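Local coordinates for dTDP-4-dehydrorhamnose reductase (Yersinia enterocolitica, PDB 5U9C), which probably catalyses the NADPH-dependent reduction of dTDP-4-dehydro-beta-L-rhamnose to dTDP-L-rhamnose, in the dTDP-L-rhamnose biosynthesis pathway, at residues Gly170-Gln175 and Asp227-Ile232; Thr22-Asp27 and Phe202-Ile207; Ile81-Ala86 and Asn128-Ser133. All coordinates share one frame; numbering follows the deposited sequence.

Contact 1. Residues Gly170-Gln175 and Asp227-Ile232; sequences GKIIQQ and DIACAI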
ATOM      1  N   GLY D 170     -16.460 -32.353  -2.567  1.00 33.61           N
ATOM      2  CA  GLY D 170     -16.697 -33.548  -3.362  1.00 35.90           C
ATOM      3  C   GLY D 170     -15.408 -34.161  -3.893  1.00 35.82           C
ATOM      4  O   GLY D 170     -15.248 -35.391  -3.864  1.00 34.27           O
ATOM      5  N   LYS D 171     -14.494 -33.309  -4.372  1.00 35.32           N
ATOM      6  CA  LYS D 171     -13.195 -33.780  -4.891  1.00 37.60           C
ATOM      7  C   LYS D 171     -12.336 -34.414  -3.800  1.00 36.15           C
ATOM      8  O   LYS D 171     -11.694 -35.447  -4.037  1.00 35.12           O
ATOM      9  CB  LYS D 171     -12.422 -32.658  -5.574  1.00 40.94           C
ATOM     10  CG  LYS D 171     -12.993 -32.291  -6.932  1.00 48.37           C
ATOM     11  CD  LYS D 171     -12.269 -31.118  -7.585  1.00 53.74           C
ATOM     12  CE  LYS D 171     -12.591 -29.808  -6.877  1.00 57.98           C
ATOM     13  NZ  LYS D 171     -11.969 -28.628  -7.529  1.00 63.82           N
ATOM     14  N   ILE D 172     -12.300 -33.797  -2.618  1.00 32.00           N
ATOM     15  CA  ILE D 172     -11.555 -34.362  -1.502  1.00 31.48           C
ATOM     16  C   ILE D 172     -12.172 -35.712  -1.142  1.00 31.58           C
ATOM     17  O   ILE D 172     -11.454 -36.676  -0.943  1.00 31.23           O
ATOM     18  CB  ILE D 172     -11.548 -33.439  -0.260  1.00 31.06           C
ATOM     19  CG1 ILE D 172     -10.763 -32.144  -0.530  1.00 31.99           C
ATOM     20  CG2 ILE D 172     -10.983 -34.166   0.968  1.00 31.00           C
ATOM     21  CD1 ILE D 172      -9.294 -32.339  -0.847  1.00 33.25           C
ATOM     22  N   ILE D 173     -13.503 -35.777  -1.072  1.00 31.05           N
ATOM     23  CA  ILE D 173     -14.184 -37.019  -0.743  1.00 32.37           C
ATOM     24  C   ILE D 173     -13.906 -38.134  -1.798  1.00 34.39           C
ATOM     25  O   ILE D 173     -13.688 -39.297  -1.435  1.00 32.21           O
ATOM     26  CB  ILE D 173     -15.692 -36.792  -0.488  1.00 32.01           C
ATOM     27  CG1 ILE D 173     -15.874 -36.002   0.825  1.00 31.96           C
ATOM     28  CG2 ILE D 173     -16.425 -38.111  -0.379  1.00 33.94           C
ATOM     29  CD1 ILE D 173     -17.303 -35.620   1.159  1.00 32.55           C
ATOM     30  N   GLN D 174     -13.922 -37.765  -3.075  1.00 36.34           N
ATOM     31  CA  GLN D 174     -13.621 -38.693  -4.192  1.00 40.01           C
ATOM     32  C   GLN D 174     -12.192 -39.275  -4.064  1.00 36.78           C
ATOM     33  O   GLN D 174     -11.965 -40.491  -4.272  1.00 35.98           O
ATOM     34  CB  GLN D 174     -13.780 -37.948  -5.518  1.00 45.00           C
ATOM     35  CG  GLN D 174     -13.530 -38.767  -6.772  1.00 52.19           C
ATOM     36  CD  GLN D 174     -13.506 -37.914  -8.045  1.00 60.17           C
ATOM     37  OE1 GLN D 174     -13.655 -36.678  -8.003  1.00 64.14           O
ATOM     38  NE2 GLN D 174     -13.293 -38.575  -9.190  1.00 66.46           N
ATOM     39  N   GLN D 175     -11.236 -38.420  -3.708  1.00 33.82           N
ATOM     40  CA  GLN D 175      -9.850 -38.865  -3.512  1.00 33.96           C
ATOM     41  C   GLN D 175      -9.735 -39.799  -2.309  1.00 32.65           C
ATOM     42  O   GLN D 175      -8.983 -40.783  -2.353  1.00 31.57           O
ATOM     43  CB  GLN D 175      -8.889 -37.693  -3.358  1.00 33.65           C
ATOM     44  CG  GLN D 175      -8.720 -36.889  -4.629  1.00 35.92           C
ATOM     45  CD  GLN D 175      -7.900 -35.638  -4.385  1.00 37.42           C
ATOM     46  OE1 GLN D 175      -6.674 -35.687  -4.229  1.00 40.43           O
ATOM     47  NE2 GLN D 175      -8.564 -34.517  -4.370  1.00 38.25           N
ATOM     48  N   ASP D 227      -7.255 -26.941   6.186  1.00 27.42           N
ATOM     49  CA  ASP D 227      -8.015 -27.193   7.427  1.00 27.32           C
ATOM     50  C   ASP D 227      -9.270 -28.008   7.105  1.00 26.49           C
ATOM     51  O   ASP D 227      -9.624 -28.949   7.823  1.00 25.93           O
ATOM     52  CB  ASP D 227      -8.468 -25.886   8.100  1.00 28.47           C
ATOM     53  CG  ASP D 227      -7.327 -25.067   8.641  1.00 29.65           C
ATOM     54  OD1 ASP D 227      -6.358 -25.633   9.179  1.00 31.93           O
ATOM     55  OD2 ASP D 227      -7.421 -23.825   8.560  1.00 31.88           O
ATOM     56  N   ILE D 228      -9.946 -27.627   6.031  1.00 24.32           N
ATOM     57  CA  ILE D 228     -11.166 -28.316   5.606  1.00 24.72           C
ATOM     58  C   ILE D 228     -10.847 -29.761   5.184  1.00 25.19           C
ATOM     59  O   ILE D 228     -11.568 -30.705   5.569  1.00 25.99           O
ATOM     60  CB  ILE D 228     -11.863 -27.539   4.460  1.00 24.03           C
ATOM     61  CG1 ILE D 228     -12.355 -26.183   4.986  1.00 24.50           C
ATOM     62  CG2 ILE D 228     -13.017 -28.356   3.884  1.00 24.17           C
ATOM     63  CD1 ILE D 228     -12.851 -25.236   3.891  1.00 24.62           C
ATOM     64  N   ALA D 229      -9.776 -29.948   4.414  1.00 24.05           N
ATOM     65  CA  ALA D 229      -9.423 -31.310   3.978  1.00 25.97           C
ATOM     66  C   ALA D 229      -9.105 -32.185   5.186  1.00 27.37           C
ATOM     67  O   ALA D 229      -9.550 -33.329   5.251  1.00 27.85           O
ATOM     68  CB  ALA D 229      -8.262 -31.291   3.001  1.00 26.55           C
ATOM     69  N   CYS D 230      -8.370 -31.638   6.156  1.00 27.71           N
ATOM     70  CA  CYS D 230      -8.034 -32.392   7.381  1.00 29.80           C
ATOM     71  C   CYS D 230      -9.285 -32.814   8.152  1.00 28.84           C
ATOM     72  O   CYS D 230      -9.365 -33.944   8.648  1.00 30.43           O
ATOM     73  CB  CYS D 230      -7.110 -31.579   8.292  1.00 31.15           C
ATOM     74  SG  CYS D 230      -5.433 -31.362   7.638  1.00 34.83           S
ATOM     75  N   ALA D 231     -10.256 -31.914   8.247  1.00 27.61           N
ATOM     76  CA  ALA D 231     -11.510 -32.206   8.958  1.00 28.52           C
ATOM     77  C   ALA D 231     -12.300 -33.316   8.223  1.00 28.32           C
ATOM     78  O   ALA D 231     -12.793 -34.243   8.853  1.00 28.77           O
ATOM     79  CB  ALA D 231     -12.347 -30.940   9.124  1.00 28.48           C
ATOM     80  N   ILE D 232     -12.392 -33.227   6.897  1.00 27.68           N
ATOM     81  CA  ILE D 232     -13.065 -34.268   6.080  1.00 28.34           C
ATOM     82  C   ILE D 232     -12.342 -35.612   6.294  1.00 29.49           C
ATOM     83  O   ILE D 232     -12.980 -36.637   6.541  1.00 28.95           O
ATOM     84  CB  ILE D 232     -13.086 -33.889   4.583  1.00 28.38           C
ATOM     85  CG1 ILE D 232     -13.948 -32.636   4.358  1.00 27.73           C
ATOM     86  CG2 ILE D 232     -13.639 -35.032   3.732  1.00 29.06           C
ATOM     87  CD1 ILE D 232     -13.729 -31.995   3.006  1.00 27.88           C
TER
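The helical segments 170-175 and 227-232 run in broadly the same direction, inclined at 45° with their axes 10.3 Å apart at closest approach, and meet where Ile172 lies beside Ala229 and Ile173 beside Ile232. The interface is wholly apolar. Ile232 points toward the other helix and places its CG2 methyl against Ile172 and Ile173: it lies 3.9 Å from Ile172 CG2 and 3.8 Å from Ile173 CG1. The Ile173 side chain stands roughly perpendicular to that of Ile232 and touches it through CG1, whereas Ile172 meets it at a slant, its CG2 also packing 4.1 Å from Ile232 CD1. The other branch of Ile172 serves a second neighbour. Its chain is bent at chi2 (-62°), which carries CD1 along to Ala229 CB at 4.1 Å; one residue thereby touches Ala229 and Ile232, about a turn apart. Lys171 and nearby Phe168, both seen binding (R)-malate in a crystal structure of this protein, share this helix, and Phe168 packs near Ile172. Around the pair, Ile183 and Ala185 of strand 182-186 meet Ile172 and Ala229, while Leu283 of helix 279-288 packs on Ile232, and Leu236 and Phe290 adjoin Ile173.

Contact 2. Residues Thr22-Asp27 and Phe202-Ile207; sequences TSALKD and FIIWAI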
ATOM      1  N   THR D  22     -35.607 -24.370  -4.775  1.00 36.28           N
ATOM      2  CA  THR D  22     -36.733 -24.806  -5.618  1.00 37.99           C
ATOM      3  C   THR D  22     -37.460 -25.963  -4.935  1.00 39.62           C
ATOM      4  O   THR D  22     -38.690 -25.986  -4.854  1.00 42.16           O
ATOM      5  CB  THR D  22     -36.236 -25.222  -7.037  1.00 40.43           C
ATOM      6  OG1 THR D  22     -35.578 -24.105  -7.672  1.00 40.19           O
ATOM      7  CG2 THR D  22     -37.380 -25.667  -7.919  1.00 42.89           C
ATOM      8  N   SER D  23     -36.681 -26.896  -4.405  1.00 39.60           N
ATOM      9  CA  SER D  23     -37.221 -28.050  -3.708  1.00 41.82           C
ATOM     10  C   SER D  23     -37.973 -27.644  -2.429  1.00 41.08           C
ATOM     11  O   SER D  23     -39.110 -28.061  -2.229  1.00 40.51           O
ATOM     12  CB  SER D  23     -36.089 -29.040  -3.408  1.00 44.03           C
ATOM     13  OG  SER D  23     -36.547 -30.118  -2.634  1.00 49.09           O
ATOM     14  N   ALA D  24     -37.356 -26.810  -1.585  1.00 38.83           N
ATOM     15  CA  ALA D  24     -38.002 -26.341  -0.340  1.00 39.80           C
ATOM     16  C   ALA D  24     -39.302 -25.567  -0.630  1.00 38.58           C
ATOM     17  O   ALA D  24     -40.239 -25.617   0.155  1.00 37.94           O
ATOM     18  CB  ALA D  24     -37.045 -25.464   0.473  1.00 39.71           C
ATOM     19  N   LEU D  25     -39.341 -24.852  -1.758  1.00 38.38           N
ATOM     20  CA  LEU D  25     -40.529 -24.063  -2.134  1.00 39.71           C
ATOM     21  C   LEU D  25     -41.747 -24.899  -2.524  1.00 43.56           C
ATOM     22  O   LEU D  25     -42.866 -24.378  -2.547  1.00 43.08           O
ATOM     23  CB  LEU D  25     -40.199 -23.064  -3.252  1.00 37.25           C
ATOM     24  CG  LEU D  25     -39.339 -21.882  -2.796  1.00 35.99           C
ATOM     25  CD1 LEU D  25     -38.919 -21.053  -3.991  1.00 35.55           C
ATOM     26  CD2 LEU D  25     -40.077 -21.009  -1.782  1.00 37.48           C
ATOM     27  N   LYS D  26     -41.541 -26.181  -2.819  1.00 47.53           N
ATOM     28  CA  LYS D  26     -42.660 -27.052  -3.163  1.00 53.73           C
ATOM     29  C   LYS D  26     -43.639 -27.192  -2.003  1.00 56.16           C
ATOM     30  O   LYS D  26     -44.821 -27.358  -2.234  1.00 57.79           O
ATOM     31  CB  LYS D  26     -42.202 -28.419  -3.711  1.00 57.46           C
ATOM     32  CG  LYS D  26     -41.499 -28.294  -5.069  1.00 59.79           C
ATOM     33  CD  LYS D  26     -41.696 -29.505  -5.980  1.00 66.25           C
ATOM     34  CE  LYS D  26     -40.888 -30.735  -5.600  1.00 70.11           C
ATOM     35  NZ  LYS D  26     -39.486 -30.661  -6.091  1.00 69.88           N
ATOM     36  N   ASP D  27     -43.159 -27.051  -0.766  1.00 59.08           N
ATOM     37  CA  ASP D  27     -44.033 -27.115   0.422  1.00 65.50           C
ATOM     38  C   ASP D  27     -44.523 -25.713   0.865  1.00 63.86           C
ATOM     39  O   ASP D  27     -44.620 -25.438   2.070  1.00 62.83           O
ATOM     40  CB  ASP D  27     -43.311 -27.801   1.603  1.00 72.58           C
ATOM     41  CG  ASP D  27     -42.973 -29.268   1.334  1.00 79.20           C
ATOM     42  OD1 ASP D  27     -43.740 -29.967   0.630  1.00 84.17           O
ATOM     43  OD2 ASP D  27     -41.947 -29.733   1.876  1.00 82.58           O
ATOM     44  N   PHE D 202     -32.475 -20.330   5.488  1.00 28.58           N
ATOM     45  CA  PHE D 202     -32.485 -18.912   5.810  1.00 28.36           C
ATOM     46  C   PHE D 202     -33.246 -18.127   4.746  1.00 28.07           C
ATOM     47  O   PHE D 202     -34.005 -17.209   5.075  1.00 27.61           O
ATOM     48  CB  PHE D 202     -31.080 -18.312   5.980  1.00 27.56           C
ATOM     49  CG  PHE D 202     -31.109 -16.824   6.196  1.00 27.41           C
ATOM     50  CD1 PHE D 202     -31.361 -16.306   7.455  1.00 27.56           C
ATOM     51  CD2 PHE D 202     -30.991 -15.949   5.132  1.00 27.19           C
ATOM     52  CE1 PHE D 202     -31.429 -14.937   7.661  1.00 27.96           C
ATOM     53  CE2 PHE D 202     -31.086 -14.580   5.325  1.00 27.59           C
ATOM     54  CZ  PHE D 202     -31.296 -14.078   6.586  1.00 27.57           C
ATOM     55  N   ILE D 203     -33.041 -18.494   3.483  1.00 27.97           N
ATOM     56  CA  ILE D 203     -33.704 -17.829   2.379  1.00 28.00           C
ATOM     57  C   ILE D 203     -35.233 -17.996   2.458  1.00 30.30           C
ATOM     58  O   ILE D 203     -35.964 -17.031   2.197  1.00 29.92           O
ATOM     59  CB  ILE D 203     -33.141 -18.292   1.030  1.00 27.43           C
ATOM     60  CG1 ILE D 203     -31.730 -17.713   0.855  1.00 27.69           C
ATOM     61  CG2 ILE D 203     -34.036 -17.834  -0.102  1.00 28.04           C
ATOM     62  CD1 ILE D 203     -30.999 -18.199  -0.371  1.00 29.05           C
ATOM     63  N   ILE D 204     -35.710 -19.193   2.815  1.00 29.96           N
ATOM     64  CA  ILE D 204     -37.156 -19.432   2.948  1.00 31.85           C
ATOM     65  C   ILE D 204     -37.708 -18.497   4.041  1.00 31.47           C
ATOM     66  O   ILE D 204     -38.745 -17.852   3.869  1.00 30.71           O
ATOM     67  CB  ILE D 204     -37.455 -20.918   3.261  1.00 33.78           C
ATOM     68  CG1 ILE D 204     -36.961 -21.825   2.115  1.00 34.77           C
ATOM     69  CG2 ILE D 204     -38.945 -21.143   3.527  1.00 36.06           C
ATOM     70  CD1 ILE D 204     -37.667 -21.622   0.787  1.00 35.51           C
ATOM     71  N   TRP D 205     -36.977 -18.395   5.142  1.00 30.95           N
ATOM     72  CA  TRP D 205     -37.352 -17.507   6.236  1.00 31.90           C
ATOM     73  C   TRP D 205     -37.359 -16.054   5.754  1.00 31.33           C
ATOM     74  O   TRP D 205     -38.285 -15.304   6.062  1.00 31.87           O
ATOM     75  CB  TRP D 205     -36.392 -17.688   7.433  1.00 31.97           C
ATOM     76  CG  TRP D 205     -36.598 -16.715   8.566  1.00 32.92           C
ATOM     77  CD1 TRP D 205     -37.357 -16.902   9.678  1.00 34.15           C
ATOM     78  CD2 TRP D 205     -36.035 -15.395   8.684  1.00 34.21           C
ATOM     79  NE1 TRP D 205     -37.306 -15.786  10.487  1.00 34.62           N
ATOM     80  CE2 TRP D 205     -36.513 -14.843   9.896  1.00 34.66           C
ATOM     81  CE3 TRP D 205     -35.192 -14.625   7.881  1.00 33.79           C
ATOM     82  CZ2 TRP D 205     -36.159 -13.563  10.328  1.00 36.19           C
ATOM     83  CZ3 TRP D 205     -34.836 -13.347   8.313  1.00 35.80           C
ATOM     84  CH2 TRP D 205     -35.321 -12.832   9.526  1.00 35.42           C
ATOM     85  N   ALA D 206     -36.352 -15.689   4.962  1.00 30.85           N
ATOM     86  CA  ALA D 206     -36.191 -14.311   4.472  1.00 31.47           C
ATOM     87  C   ALA D 206     -37.303 -13.888   3.534  1.00 31.62           C
ATOM     88  O   ALA D 206     -37.766 -12.753   3.584  1.00 29.80           O
ATOM     89  CB  ALA D 206     -34.843 -14.147   3.789  1.00 31.69           C
ATOM     90  N   ILE D 207     -37.711 -14.806   2.670  1.00 31.94           N
ATOM     91  CA  ILE D 207     -38.806 -14.553   1.754  1.00 32.78           C
ATOM     92  C   ILE D 207     -40.091 -14.282   2.540  1.00 34.41           C
ATOM     93  O   ILE D 207     -40.829 -13.370   2.203  1.00 34.96           O
ATOM     94  CB  ILE D 207     -39.023 -15.743   0.805  1.00 32.48           C
ATOM     95  CG1 ILE D 207     -37.826 -15.910  -0.129  1.00 30.90           C
ATOM     96  CG2 ILE D 207     -40.295 -15.543  -0.033  1.00 33.60           C
ATOM     97  CD1 ILE D 207     -37.793 -17.255  -0.833  1.00 31.17           C
TER
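Helix-to-helix packing of aliphatic side chains joins Ala24 and Leu25 of helix 16-25 to Ile204 and Ile207 of helix 196-209, beside the parallel sheet of the Rossmann-type fold. Helix 16-25 is the one that follows the first strand, 7-11, of that sheet. No hydrogen bond crosses between the segments. Ile204 is the central residue: it points toward the other helix, and its chi2 of -65° bends CD1 into place against two partners. One is Leu25, whose CD2 branch comes within 3.6 Å of Ile204 CD1; the two side chains pass alongside each other in opposite directions. The other is Ala24, whose CB lies 3.9 Å from Ile204 CD1 and 4.0 Å from Ile204 CG1, at the more exposed margin of the contact. Leu25 CD2 also reaches Ile207 CD1, at a looser 4.5 Å, one turn further along the helix. Beneath this layer both helices rest on the sheet. Leu25 packs on Ile8 and Ile10 of strand 7-11, Ile207 touches Trp100 of strand 100-106 as well as Tyr30, Ile203 lies on Leu102 of strand 100-106 and Ile152 of strand 149-154, and Ala206 on Leu150 of strand 149-154.

Contact 3. Residues Ile81-Ala86 and Asn128-Ser133; sequences IYNHLA and NYYGRS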
ATOM      1  N   ILE D  81     -20.718  -9.028 -18.439  1.00 26.98           N
ATOM      2  CA  ILE D  81     -22.016  -9.299 -19.027  1.00 27.79           C
ATOM      3  C   ILE D  81     -22.911 -10.154 -18.140  1.00 28.36           C
ATOM      4  O   ILE D  81     -24.074  -9.806 -17.903  1.00 27.02           O
ATOM      5  CB  ILE D  81     -21.859  -9.997 -20.379  1.00 29.40           C
ATOM      6  CG1 ILE D  81     -21.151  -9.048 -21.367  1.00 29.97           C
ATOM      7  CG2 ILE D  81     -23.232 -10.422 -20.914  1.00 31.77           C
ATOM      8  CD1 ILE D  81     -20.689  -9.694 -22.650  1.00 31.13           C
ATOM      9  N   TYR D  82     -22.354 -11.243 -17.621  1.00 27.33           N
ATOM     10  CA  TYR D  82     -23.130 -12.197 -16.830  1.00 27.11           C
ATOM     11  C   TYR D  82     -23.471 -11.754 -15.425  1.00 25.89           C
ATOM     12  O   TYR D  82     -24.572 -12.042 -14.943  1.00 26.24           O
ATOM     13  CB  TYR D  82     -22.380 -13.520 -16.704  1.00 27.50           C
ATOM     14  CG  TYR D  82     -22.445 -14.450 -17.897  1.00 30.09           C
ATOM     15  CD1 TYR D  82     -22.141 -14.013 -19.181  1.00 31.70           C
ATOM     16  CD2 TYR D  82     -22.723 -15.807 -17.715  1.00 32.59           C
ATOM     17  CE1 TYR D  82     -22.159 -14.892 -20.273  1.00 33.17           C
ATOM     18  CE2 TYR D  82     -22.750 -16.692 -18.794  1.00 34.91           C
ATOM     19  CZ  TYR D  82     -22.465 -16.230 -20.067  1.00 35.17           C
ATOM     20  OH  TYR D  82     -22.495 -17.112 -21.130  1.00 38.59           O
ATOM     21  N   ASN D  83     -22.528 -11.107 -14.756  1.00 23.17           N
ATOM     22  CA  ASN D  83     -22.709 -10.733 -13.347  1.00 24.67           C
ATOM     23  C   ASN D  83     -23.120  -9.300 -13.142  1.00 25.87           C
ATOM     24  O   ASN D  83     -23.788  -8.980 -12.142  1.00 26.68           O
ATOM     25  CB  ASN D  83     -21.428 -11.054 -12.549  1.00 25.20           C
ATOM     26  CG  ASN D  83     -21.075 -12.539 -12.596  1.00 26.84           C
ATOM     27  OD1 ASN D  83     -21.927 -13.374 -12.921  1.00 30.58           O
ATOM     28  ND2 ASN D  83     -19.815 -12.879 -12.291  1.00 25.82           N
ATOM     29  N   HIS D  84     -22.711  -8.423 -14.059  1.00 26.48           N
ATOM     30  CA  HIS D  84     -23.093  -7.021 -13.938  1.00 27.86           C
ATOM     31  C   HIS D  84     -24.240  -6.622 -14.852  1.00 26.50           C
ATOM     32  O   HIS D  84     -25.301  -6.267 -14.367  1.00 27.37           O
ATOM     33  CB  HIS D  84     -21.908  -6.093 -14.134  1.00 30.69           C
ATOM     34  CG  HIS D  84     -22.287  -4.648 -14.172  1.00 33.00           C
ATOM     35  ND1 HIS D  84     -21.655  -3.740 -14.986  1.00 35.66           N
ATOM     36  CD2 HIS D  84     -23.309  -3.980 -13.583  1.00 36.31           C
ATOM     37  CE1 HIS D  84     -22.212  -2.551 -14.829  1.00 37.08           C
ATOM     38  NE2 HIS D  84     -23.228  -2.673 -13.993  1.00 37.25           N
ATOM     39  N   LEU D  85     -24.043  -6.680 -16.161  1.00 26.55           N
ATOM     40  CA  LEU D  85     -25.092  -6.231 -17.067  1.00 27.57           C
ATOM     41  C   LEU D  85     -26.411  -6.998 -16.905  1.00 26.52           C
ATOM     42  O   LEU D  85     -27.461  -6.385 -16.877  1.00 26.67           O
ATOM     43  CB  LEU D  85     -24.602  -6.243 -18.517  1.00 29.43           C
ATOM     44  CG  LEU D  85     -23.333  -5.403 -18.775  1.00 31.27           C
ATOM     45  CD1 LEU D  85     -23.028  -5.446 -20.253  1.00 32.86           C
ATOM     46  CD2 LEU D  85     -23.470  -3.954 -18.331  1.00 32.47           C
ATOM     47  N   ALA D  86     -26.359  -8.325 -16.796  1.00 25.64           N
ATOM     48  CA  ALA D  86     -27.567  -9.105 -16.612  1.00 26.18           C
ATOM     49  C   ALA D  86     -28.266  -8.727 -15.299  1.00 25.35           C
ATOM     50  O   ALA D  86     -29.472  -8.570 -15.271  1.00 25.45           O
ATOM     51  CB  ALA D  86     -27.268 -10.599 -16.651  1.00 25.69           C
ATOM     52  N   ASN D 128      -9.971  -9.254  -7.718  0.60 25.22           N
ATOM     53  CA  ASN D 128     -10.040  -9.869  -9.049  0.60 25.42           C
ATOM     54  C   ASN D 128     -11.304  -9.484  -9.815  0.60 24.51           C
ATOM     55  O   ASN D 128     -12.207  -8.830  -9.259  0.60 23.28           O
ATOM     56  CB  ASN D 128      -9.885 -11.393  -8.905  0.60 26.14           C
ATOM     57  CG  ASN D 128     -10.781 -11.992  -7.818  0.60 26.87           C
ATOM     58  OD1 ASN D 128     -11.964 -11.646  -7.685  0.60 28.13           O
ATOM     59  ND2 ASN D 128     -10.226 -12.937  -7.063  0.60 25.06           N
ATOM     60  N   TYR D 129     -11.370  -9.859 -11.095  1.00 23.94           N
ATOM     61  CA  TYR D 129     -12.522  -9.485 -11.916  1.00 23.43           C
ATOM     62  C   TYR D 129     -13.839 -10.115 -11.496  1.00 23.56           C
ATOM     63  O   TYR D 129     -14.864  -9.473 -11.594  1.00 22.92           O
ATOM     64  CB  TYR D 129     -12.242  -9.614 -13.429  1.00 24.45           C
ATOM     65  CG  TYR D 129     -11.345  -8.488 -13.937  1.00 24.43           C
ATOM     66  CD1 TYR D 129     -11.830  -7.175 -14.024  1.00 23.93           C
ATOM     67  CD2 TYR D 129      -9.997  -8.720 -14.278  1.00 24.53           C
ATOM     68  CE1 TYR D 129     -11.009  -6.145 -14.476  1.00 25.62           C
ATOM     69  CE2 TYR D 129      -9.173  -7.689 -14.731  1.00 25.52           C
ATOM     70  CZ  TYR D 129      -9.680  -6.411 -14.831  1.00 25.31           C
ATOM     71  OH  TYR D 129      -8.867  -5.392 -15.235  1.00 26.74           O
ATOM     72  N   TYR D 130     -13.800 -11.346 -10.980  1.00 22.98           N
ATOM     73  CA  TYR D 130     -15.000 -11.981 -10.479  1.00 22.88           C
ATOM     74  C   TYR D 130     -15.591 -11.110  -9.362  1.00 22.73           C
ATOM     75  O   TYR D 130     -16.771 -10.735  -9.405  1.00 21.38           O
ATOM     76  CB  TYR D 130     -14.712 -13.394  -9.955  1.00 23.54           C
ATOM     77  CG  TYR D 130     -15.891 -13.968  -9.206  1.00 24.59           C
ATOM     78  CD1 TYR D 130     -17.078 -14.265  -9.877  1.00 25.04           C
ATOM     79  CD2 TYR D 130     -15.841 -14.172  -7.832  1.00 24.94           C
ATOM     80  CE1 TYR D 130     -18.180 -14.743  -9.206  1.00 25.40           C
ATOM     81  CE2 TYR D 130     -16.942 -14.684  -7.152  1.00 25.74           C
ATOM     82  CZ  TYR D 130     -18.105 -14.950  -7.843  1.00 25.41           C
ATOM     83  OH  TYR D 130     -19.205 -15.447  -7.198  1.00 25.58           O
ATOM     84  N   GLY D 131     -14.751 -10.766  -8.391  1.00 21.80           N
ATOM     85  CA  GLY D 131     -15.187  -9.935  -7.256  1.00 22.50           C
ATOM     86  C   GLY D 131     -15.719  -8.569  -7.684  1.00 23.50           C
ATOM     87  O   GLY D 131     -16.772  -8.114  -7.192  1.00 23.30           O
ATOM     88  N   ARG D 132     -15.021  -7.922  -8.625  1.00 22.46           N
ATOM     89  CA  ARG D 132     -15.469  -6.648  -9.152  1.00 22.55           C
ATOM     90  C   ARG D 132     -16.860  -6.770  -9.799  1.00 23.26           C
ATOM     91  O   ARG D 132     -17.719  -5.912  -9.597  1.00 21.88           O
ATOM     92  CB  ARG D 132     -14.480  -6.123 -10.188  1.00 23.33           C
ATOM     93  CG  ARG D 132     -13.139  -5.712  -9.610  1.00 24.56           C
ATOM     94  CD  ARG D 132     -12.101  -5.413 -10.676  1.00 24.98           C
ATOM     95  NE  ARG D 132     -10.819  -5.183 -10.052  1.00 25.92           N
ATOM     96  CZ  ARG D 132      -9.704  -5.873 -10.240  1.00 27.74           C
ATOM     97  NH1 ARG D 132      -9.594  -6.784 -11.196  1.00 30.17           N
ATOM     98  NH2 ARG D 132      -8.619  -5.530  -9.547  1.00 30.64           N
ATOM     99  N   SER D 133     -17.067  -7.837 -10.586  1.00 23.19           N
ATOM    100  CA  SER D 133     -18.344  -8.034 -11.279  1.00 23.01           C
ATOM    101  C   SER D 133     -19.504  -8.257 -10.316  1.00 22.97           C
ATOM    102  O   SER D 133     -20.607  -7.748 -10.531  1.00 23.65           O
ATOM    103  CB  SER D 133     -18.249  -9.168 -12.311  1.00 24.47           C
ATOM    104  OG  SER D 133     -18.147 -10.470 -11.714  1.00 22.99           O
TER
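The carboxamide of Asn83 and the phenol ring of Tyr130 stand almost perpendicular, their planes 82° apart, with Asn83 ND2 approaching the ring obliquely at 3.9 Å from Tyr130 CD1. On the second helix, Arg132 NH1 lies over the centre of one face of the Tyr129 ring, while Tyr129 CG lies at the edge of the Arg132 guanidinium group. The bond that joins the segments runs from Asn83 ND2 to Ser133 OG, 3.0 Å long and nearly straight at 166°, with the hydroxyl lying in the plane of the amide. Ser133 in turn donates from OG to Tyr130 O at 2.7 Å. Its chi1 of 71° sets OG between the backbone N and the carbonyl carbon, from where it can reach back along its own helix while accepting from Asn83. Alongside this bond, Asn83 CB packs 3.7 Å from Ser133 CB.

Asn83 lies within a pi-type turn, in which Ala86 N bonds to Ile81 O. Its OD1 accepts from Glu66 N, so both ends of the buried amide are engaged and its rotation is fixed. At the start of helix 129-144, Asn128 is the N-cap: in the conformer modelled here, its OD1 accepts from Gly131 N at 3.0 Å. Tyr129 OH bonds Asp122 and Lys115 of a neighbouring subunit, which places this helix at a subunit interface.

Tyr130 and Lys134 have the spacing of the YxxxK motif of short-chain dehydrogenases/reductases, the superfamily to which this enzyme belongs. The chain of bonds from Glu66 N through Asn83 and Ser133 to Tyr130 O therefore ties helix 76-97 to the backbone of the probable motif tyrosine, and may help to position that stretch of main chain.

How the contacts relate
The three contacts are well separated: the centres of contacts 1 and 2 lie about 29 Å apart, as do those of contacts 1 and 3, and those of contacts 2 and 3 about 26 Å. Along the chain, contact 3 falls wholly between the two halves of contact 2, whereas contact 1 comes after contact 3 and interleaves with contact 2. Contacts 2 and 3 lie on opposite sides of the chain's centre, consistent with helices covering the two faces of the Rossmann-type sheet. Contact 1, formed by helices 168-177 and 225-235, belongs to the region beyond that sheet. Phe168 and Lys171, two of the malate-binding residues, lie at contact 1; the third, Arg256, comes to about 8 Å from Tyr130 of contact 3, side chain to side chain.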